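Local atomic coordinates of amidohydrolase 2 (Bifidobacterium longum subsp. infantis, PDB entry 6UVZ), a protein that is probably a hydrolase of the metallo-dependent superfamily, though its substrate is not established. Residues 79-91 with 95-107. Residues are numbered along the deposited sequence; the frame is centred on the assembly and turned at random.
Sequences LILKRMLQGRVSP and VPINADGIREPLH
Pro96 and Ala99, the ends of a type I turn, pack against Leu85: its CD1 meets Pro96 CB at 3.6 Å and also touches the methyl of Ala99. With helix 65-73 against both Leu85 and Pro96, the turn becomes part of the layer outside the sheet. Asp100 then binds the edge of strand 80-86 with two groups. Its backbone N donates to Arg83 O in the carbonyl plane (3.0 Å), while OD2, through its anti lone pair, accepts from Arg83 N at 3.1 Å. CG, anti to the carbonyl carbon (chi1 -62°), carries the carboxylate back to that N-H and across the Lys82 chain, whose CD lies 3.5 Å from Asp100 CG. Lys82 NZ, weakly bonded to Asn256 O, stands 4.1 Å from Asp100 OD1, too far for a salt bridge. With an alanine here, the N-H of Arg83 would probably lose this acceptor, and Lys82 the carboxylate beside it. Gly101, without a side chain, opens the parallel ladder opposite selenomethionine Met84, whose SE lies 3.5 Å from Gly101 CA. Ile102 turns to the Leu85 side, and Arg103 N donates to Leu85 O (3.0 Å); the Arg103 side chain, on the Met84 and Gln86 face, leads away to a salt bridge with Glu59. Glu104, fully extended, reaches Val89 N with OE1 (3.1 Å, 170° at the hydrogen), met from above the carboxylate plane. These neighbouring strands of the TIM barrel thus illustrate how side chains can take up main-chain N-H groups where a ladder stops. Arg115 and, as a long charge pair, Arg88 hold Glu104 OE2, probably limiting the carboxylate's rotation.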
ATOM      1  N   LEU A  79       7.948  11.214  10.600  1.00 38.86           N
ATOM      2  CA  LEU A  79       7.710  10.888   9.198  1.00 39.29           C
ATOM      3  C   LEU A  79       6.872   9.631   9.013  1.00 38.65           C
ATOM      4  O   LEU A  79       6.477   9.337   7.880  1.00 34.53           O
ATOM      5  CB  LEU A  79       9.042  10.732   8.465  1.00 37.36           C
ATOM      6  CG  LEU A  79       9.903  11.991   8.355  1.00 34.23           C
ATOM      7  CD1 LEU A  79      11.226  11.675   7.679  1.00 28.85           C
ATOM      8  CD2 LEU A  79       9.160  13.084   7.601  1.00 25.17           C
ATOM      9  N   ILE A  80       6.595   8.883  10.079  1.00 37.77           N
ATOM     10  CA  ILE A  80       5.738   7.698   9.996  1.00 31.53           C
ATOM     11  C   ILE A  80       4.324   8.171  10.321  1.00 29.66           C
ATOM     12  O   ILE A  80       3.918   8.255  11.480  1.00 32.82           O
ATOM     13  CB  ILE A  80       6.209   6.580  10.920  1.00 35.34           C
ATOM     14  CG1 ILE A  80       7.648   6.184  10.582  1.00 36.62           C
ATOM     15  CG2 ILE A  80       5.291   5.372  10.802  1.00 24.90           C
ATOM     16  CD1 ILE A  80       8.193   5.057  11.436  1.00 20.61           C
ATOM     17  N   LEU A  81       3.566   8.493   9.271  1.00 31.11           N
ATOM     18  CA  LEU A  81       2.224   9.036   9.458  1.00 31.66           C
ATOM     19  C   LEU A  81       1.251   7.959   9.919  1.00 25.54           C
ATOM     20  O   LEU A  81       0.507   8.152  10.888  1.00 32.98           O
ATOM     21  CB  LEU A  81       1.738   9.682   8.160  1.00 39.05           C
ATOM     22  CG  LEU A  81       1.946  11.190   7.988  1.00 38.21           C
ATOM     23  CD1 LEU A  81       3.333  11.616   8.439  1.00 27.91           C
ATOM     24  CD2 LEU A  81       1.709  11.590   6.541  1.00 45.16           C
ATOM     25  N   LYS A  82       1.240   6.816   9.236  1.00 23.23           N
ATOM     26  CA  LYS A  82       0.340   5.720   9.551  1.00 23.67           C
ATOM     27  C   LYS A  82       1.110   4.409   9.548  1.00 31.83           C
ATOM     28  O   LYS A  82       2.143   4.278   8.885  1.00 36.40           O
ATOM     29  CB  LYS A  82      -0.824   5.646   8.551  1.00 28.87           C
ATOM     30  CG  LYS A  82      -1.693   6.894   8.497  1.00 29.67           C
ATOM     31  CD  LYS A  82      -2.451   7.105   9.797  1.00 27.15           C
ATOM     32  CE  LYS A  82      -3.294   8.369   9.742  1.00 35.97           C
ATOM     33  NZ  LYS A  82      -4.108   8.556  10.974  1.00 46.80           N
ATOM     34  N   ARG A  83       0.596   3.435  10.297  1.00 37.91           N
ATOM     35  CA  ARG A  83       1.223   2.126  10.430  1.00 28.15           C
ATOM     36  C   ARG A  83       0.220   1.050  10.045  1.00 25.49           C
ATOM     37  O   ARG A  83      -0.824   0.913  10.691  1.00 25.66           O
ATOM     38  CB  ARG A  83       1.734   1.903  11.854  1.00 28.58           C
ATOM     39  CG  ARG A  83       2.918   2.776  12.212  1.00 39.58           C
ATOM     40  CD  ARG A  83       3.168   2.800  13.709  1.00 32.41           C
ATOM     41  NE  ARG A  83       4.268   3.694  14.051  1.00 35.43           N
ATOM     42  CZ  ARG A  83       4.160   5.017  14.121  1.00 38.62           C
ATOM     43  NH1 ARG A  83       2.998   5.604  13.868  1.00 36.39           N
ATOM     44  NH2 ARG A  83       5.215   5.755  14.438  1.00 48.57           N
HETATM   45  N   MSE A  84       0.537   0.295   9.000  1.00 32.57           N
HETATM   46  CA  MSE A  84      -0.312  -0.800   8.546  1.00 25.34           C
HETATM   47  C   MSE A  84       0.289  -2.139   8.957  1.00 30.39           C
HETATM   48  O   MSE A  84       1.049  -2.746   8.203  1.00 42.27           O
HETATM   49  CB  MSE A  84      -0.497  -0.745   7.029  1.00 29.66           C
HETATM   50  CG  MSE A  84      -1.025   0.585   6.517  1.00 53.79           C
HETATM   51 SE   MSE A  84      -2.860   0.925   7.070  1.00 62.80          SE
HETATM   52  CE  MSE A  84      -2.613   2.654   7.926  1.00 46.27           C
ATOM     53  N   LEU A  85      -0.054  -2.591  10.158  1.00 22.52           N
ATOM     54  CA  LEU A  85       0.480  -3.830  10.700  1.00 29.07           C
ATOM     55  C   LEU A  85      -0.359  -5.018  10.235  1.00 28.50           C
ATOM     56  O   LEU A  85      -1.454  -4.865   9.692  1.00 41.29           O
ATOM     57  CB  LEU A  85       0.539  -3.749  12.225  1.00 34.39           C
ATOM     58  CG  LEU A  85       1.312  -2.521  12.717  1.00 18.65           C
ATOM     59  CD1 LEU A  85       1.301  -2.411  14.233  1.00 18.51           C
ATOM     60  CD2 LEU A  85       2.740  -2.545  12.193  1.00 19.18           C
ATOM     61  N   GLN A  86       0.172  -6.219  10.444  1.00 25.95           N
ATOM     62  CA  GLN A  86      -0.450  -7.415   9.898  1.00 36.57           C
ATOM     63  C   GLN A  86      -1.448  -8.026  10.879  1.00 37.38           C
ATOM     64  O   GLN A  86      -1.415  -7.771  12.085  1.00 27.07           O
ATOM     65  CB  GLN A  86       0.606  -8.452   9.513  1.00 36.40           C
ATOM     66  CG  GLN A  86       1.485  -8.931  10.655  1.00 51.68           C
ATOM     67  CD  GLN A  86       2.445 -10.023  10.221  1.00 74.64           C
ATOM     68  OE1 GLN A  86       3.607 -10.043  10.629  1.00 89.31           O
ATOM     69  NE2 GLN A  86       1.962 -10.941   9.391  1.00 59.47           N
ATOM     70  N   GLY A  87      -2.342  -8.841  10.334  1.00 35.24           N
ATOM     71  CA  GLY A  87      -3.354  -9.504  11.136  1.00 43.09           C
ATOM     72  C   GLY A  87      -4.223 -10.371  10.251  1.00 33.39           C
ATOM     73  O   GLY A  87      -4.115 -10.352   9.021  1.00 34.74           O
ATOM     74  N   ARG A  88      -5.090 -11.142  10.904  1.00 33.13           N
ATOM     75  CA  ARG A  88      -6.040 -12.014  10.226  1.00 28.56           C
ATOM     76  C   ARG A  88      -7.436 -11.425  10.380  1.00 30.34           C
ATOM     77  O   ARG A  88      -7.936 -11.292  11.502  1.00 40.98           O
ATOM     78  CB  ARG A  88      -5.982 -13.434  10.791  1.00 37.15           C
ATOM     79  CG  ARG A  88      -6.893 -14.422  10.081  1.00 68.12           C
ATOM     80  CD  ARG A  88      -6.656 -15.843  10.566  1.00 76.19           C
ATOM     81  NE  ARG A  88      -7.563 -16.793   9.928  1.00 82.76           N
ATOM     82  CZ  ARG A  88      -7.336 -17.367   8.750  1.00 86.48           C
ATOM     83  NH1 ARG A  88      -6.231 -17.087   8.073  1.00 71.94           N
ATOM     84  NH2 ARG A  88      -8.218 -18.220   8.247  1.00 99.21           N
ATOM     85  N   VAL A  89      -8.058 -11.079   9.255  1.00 22.85           N
ATOM     86  CA  VAL A  89      -9.328 -10.358   9.273  1.00 27.23           C
ATOM     87  C   VAL A  89     -10.417 -11.247   9.858  1.00 30.57           C
ATOM     88  O   VAL A  89     -10.665 -12.355   9.369  1.00 35.45           O
ATOM     89  CB  VAL A  89      -9.700  -9.876   7.866  1.00 29.82           C
ATOM     90  CG1 VAL A  89     -11.124  -9.343   7.848  1.00 22.91           C
ATOM     91  CG2 VAL A  89      -8.722  -8.812   7.399  1.00 18.24           C
ATOM     92  N   SER A  90     -11.076 -10.756  10.901  1.00 31.08           N
ATOM     93  CA  SER A  90     -12.191 -11.436  11.544  1.00 29.89           C
ATOM     94  C   SER A  90     -12.853 -10.450  12.504  1.00 36.71           C
ATOM     95  O   SER A  90     -12.204  -9.508  12.965  1.00 31.59           O
ATOM     96  CB  SER A  90     -11.727 -12.692  12.300  1.00 30.72           C
ATOM     97  OG  SER A  90     -10.917 -12.350  13.412  1.00 45.09           O
ATOM     98  N   PRO A  91     -14.137 -10.644  12.813  1.00 44.48           N
ATOM     99  CA  PRO A  91     -14.805  -9.743  13.765  1.00 38.10           C
ATOM    100  C   PRO A  91     -14.361  -9.956  15.207  1.00 37.86           C
ATOM    101  O   PRO A  91     -14.931  -9.371  16.133  1.00 35.85           O
ATOM    102  CB  PRO A  91     -16.292 -10.073  13.577  1.00 32.10           C
ATOM    103  CG  PRO A  91     -16.307 -11.452  13.024  1.00 23.71           C
ATOM    104  CD  PRO A  91     -15.080 -11.582  12.180  1.00 34.19           C
ATOM    105  N   VAL A  95      -5.874  -6.730  16.977  1.00 24.43           N
ATOM    106  CA  VAL A  95      -5.343  -5.550  16.296  1.00 27.65           C
ATOM    107  C   VAL A  95      -4.370  -4.859  17.239  1.00 30.22           C
ATOM    108  O   VAL A  95      -4.706  -4.647  18.410  1.00 32.05           O
ATOM    109  CB  VAL A  95      -6.465  -4.583  15.871  1.00 22.93           C
ATOM    110  CG1 VAL A  95      -5.879  -3.338  15.226  1.00 23.59           C
ATOM    111  CG2 VAL A  95      -7.430  -5.277  14.924  1.00 29.13           C
ATOM    112  N   PRO A  96      -3.165  -4.509  16.788  1.00 33.31           N
ATOM    113  CA  PRO A  96      -2.252  -3.752  17.652  1.00 28.25           C
ATOM    114  C   PRO A  96      -2.856  -2.409  18.030  1.00 34.66           C
ATOM    115  O   PRO A  96      -3.446  -1.715  17.198  1.00 48.22           O
ATOM    116  CB  PRO A  96      -0.997  -3.585  16.787  1.00 27.11           C
ATOM    117  CG  PRO A  96      -1.087  -4.677  15.768  1.00 27.81           C
ATOM    118  CD  PRO A  96      -2.549  -4.850  15.496  1.00 35.70           C
ATOM    119  N   ILE A  97      -2.706  -2.047  19.307  1.00 24.12           N
ATOM    120  CA  ILE A  97      -3.337  -0.836  19.815  1.00 25.43           C
ATOM    121  C   ILE A  97      -2.732   0.421  19.198  1.00 28.43           C
ATOM    122  O   ILE A  97      -3.346   1.493  19.256  1.00 36.17           O
ATOM    123  CB  ILE A  97      -3.251  -0.806  21.353  1.00 20.71           C
ATOM    124  CG1 ILE A  97      -4.269   0.181  21.935  1.00 27.71           C
ATOM    125  CG2 ILE A  97      -1.844  -0.457  21.808  1.00 15.50           C
ATOM    126  CD1 ILE A  97      -4.352   0.151  23.443  1.00 15.55           C
ATOM    127  N   ASN A  98      -1.551   0.318  18.591  1.00 26.44           N
ATOM    128  CA  ASN A  98      -0.914   1.442  17.920  1.00 25.29           C
ATOM    129  C   ASN A  98      -1.064   1.381  16.405  1.00 24.80           C
ATOM    130  O   ASN A  98      -0.483   2.214  15.701  1.00 41.75           O
ATOM    131  CB  ASN A  98       0.570   1.507  18.290  1.00 28.03           C
ATOM    132  CG  ASN A  98       1.343   0.294  17.809  1.00 35.34           C
ATOM    133  OD1 ASN A  98       0.828  -0.823  17.809  1.00 47.27           O
ATOM    134  ND2 ASN A  98       2.586   0.510  17.393  1.00 41.17           N
ATOM    135  N   ALA A  99      -1.830   0.423  15.889  1.00 25.10           N
ATOM    136  CA  ALA A  99      -1.966   0.227  14.453  1.00 34.12           C
ATOM    137  C   ALA A  99      -3.086   1.099  13.901  1.00 27.41           C
ATOM    138  O   ALA A  99      -4.173   1.172  14.484  1.00 34.31           O
ATOM    139  CB  ALA A  99      -2.237  -1.244  14.134  1.00 33.95           C
ATOM    140  N   ASP A 100      -2.816   1.760  12.776  1.00 28.84           N
ATOM    141  CA  ASP A 100      -3.824   2.551  12.087  1.00 28.57           C
ATOM    142  C   ASP A 100      -4.610   1.741  11.066  1.00 28.12           C
ATOM    143  O   ASP A 100      -5.677   2.187  10.629  1.00 33.32           O
ATOM    144  CB  ASP A 100      -3.170   3.750  11.391  1.00 34.30           C
ATOM    145  CG  ASP A 100      -2.487   4.690  12.366  1.00 43.82           C
ATOM    146  OD1 ASP A 100      -3.177   5.245  13.246  1.00 46.34           O
ATOM    147  OD2 ASP A 100      -1.255   4.865  12.261  1.00 50.52           O
ATOM    148  N   GLY A 101      -4.111   0.570  10.685  1.00 29.30           N
ATOM    149  CA  GLY A 101      -4.794  -0.290   9.738  1.00 23.29           C
ATOM    150  C   GLY A 101      -4.181  -1.672   9.759  1.00 21.06           C
ATOM    151  O   GLY A 101      -3.220  -1.940  10.486  1.00 37.86           O
ATOM    152  N   ILE A 102      -4.747  -2.553   8.939  1.00 25.63           N
ATOM    153  CA  ILE A 102      -4.374  -3.963   8.913  1.00 28.99           C
ATOM    154  C   ILE A 102      -4.155  -4.400   7.472  1.00 34.96           C
ATOM    155  O   ILE A 102      -4.903  -4.003   6.572  1.00 34.08           O
ATOM    156  CB  ILE A 102      -5.450  -4.843   9.589  1.00 20.21           C
ATOM    157  CG1 ILE A 102      -5.536  -4.532  11.083  1.00 32.83           C
ATOM    158  CG2 ILE A 102      -5.162  -6.321   9.372  1.00 23.79           C
ATOM    159  CD1 ILE A 102      -4.267  -4.848  11.843  1.00 17.24           C
ATOM    160  N   ARG A 103      -3.122  -5.215   7.253  1.00 41.18           N
ATOM    161  CA  ARG A 103      -2.932  -5.915   5.991  1.00 44.25           C
ATOM    162  C   ARG A 103      -2.802  -7.405   6.268  1.00 38.65           C
ATOM    163  O   ARG A 103      -1.978  -7.816   7.089  1.00 38.25           O
ATOM    164  CB  ARG A 103      -1.694  -5.423   5.234  1.00 40.55           C
ATOM    165  CG  ARG A 103      -1.515  -6.119   3.888  1.00 37.95           C
ATOM    166  CD  ARG A 103      -0.427  -5.487   3.035  1.00 41.18           C
ATOM    167  NE  ARG A 103       0.880  -6.093   3.271  1.00 52.23           N
ATOM    168  CZ  ARG A 103       1.936  -5.912   2.484  1.00 54.47           C
ATOM    169  NH1 ARG A 103       1.839  -5.144   1.407  1.00 45.54           N
ATOM    170  NH2 ARG A 103       3.088  -6.501   2.773  1.00 57.12           N
ATOM    171  N   GLU A 104      -3.618  -8.207   5.587  1.00 37.53           N
ATOM    172  CA  GLU A 104      -3.490  -9.653   5.659  1.00 40.41           C
ATOM    173  C   GLU A 104      -2.792 -10.149   4.407  1.00 60.42           C
ATOM    174  O   GLU A 104      -3.342  -9.996   3.303  1.00 58.10           O
ATOM    175  CB  GLU A 104      -4.856 -10.315   5.800  1.00 49.89           C
ATOM    176  CG  GLU A 104      -4.792 -11.832   5.880  1.00 65.56           C
ATOM    177  CD  GLU A 104      -6.150 -12.469   6.100  1.00 67.30           C
ATOM    178  OE1 GLU A 104      -7.115 -11.732   6.390  1.00 72.21           O
ATOM    179  OE2 GLU A 104      -6.251 -13.709   5.984  1.00 61.31           O
ATOM    180  N   PRO A 105      -1.594 -10.728   4.512  1.00 75.17           N
ATOM    181  CA  PRO A 105      -0.897 -11.201   3.309  1.00 77.38           C
ATOM    182  C   PRO A 105      -1.640 -12.334   2.622  1.00 79.62           C
ATOM    183  O   PRO A 105      -1.407 -13.511   2.916  1.00 84.63           O
ATOM    184  CB  PRO A 105       0.464 -11.661   3.848  1.00 80.28           C
ATOM    185  CG  PRO A 105       0.215 -11.970   5.288  1.00 76.64           C
ATOM    186  CD  PRO A 105      -0.819 -10.981   5.739  1.00 73.03           C
ATOM    187  N   LEU A 106      -2.546 -11.987   1.712  1.00 74.66           N
ATOM    188  CA  LEU A 106      -3.279 -12.983   0.936  1.00 79.44           C
ATOM    189  C   LEU A 106      -2.299 -13.685   0.006  1.00103.79           C
ATOM    190  O   LEU A 106      -1.888 -13.133  -1.017  1.00101.21           O
ATOM    191  CB  LEU A 106      -4.415 -12.327   0.162  1.00 62.49           C
ATOM    192  CG  LEU A 106      -5.486 -11.678   1.043  1.00 60.52           C
ATOM    193  CD1 LEU A 106      -6.585 -11.054   0.201  1.00 41.96           C
ATOM    194  CD2 LEU A 106      -6.068 -12.694   2.012  1.00 61.61           C
ATOM    195  N   HIS A 107      -1.922 -14.909   0.377  1.00124.64           N
ATOM    196  CA  HIS A 107      -0.903 -15.704  -0.310  1.00134.24           C
ATOM    197  C   HIS A 107      -1.033 -15.660  -1.830  1.00140.35           C
ATOM    198  O   HIS A 107      -0.227 -15.024  -2.511  1.00142.13           O
ATOM    199  CB  HIS A 107      -0.975 -17.156   0.177  1.00138.13           C
ATOM    200  CG  HIS A 107       0.215 -17.986  -0.193  1.00141.86           C
ATOM    201  ND1 HIS A 107       1.242 -17.516  -0.983  1.00140.96           N
ATOM    202  CD2 HIS A 107       0.540 -19.262   0.125  1.00140.33           C
ATOM    203  CE1 HIS A 107       2.146 -18.465  -1.139  1.00138.52           C
ATOM    204  NE2 HIS A 107       1.745 -19.536  -0.476  1.00139.82           N
TER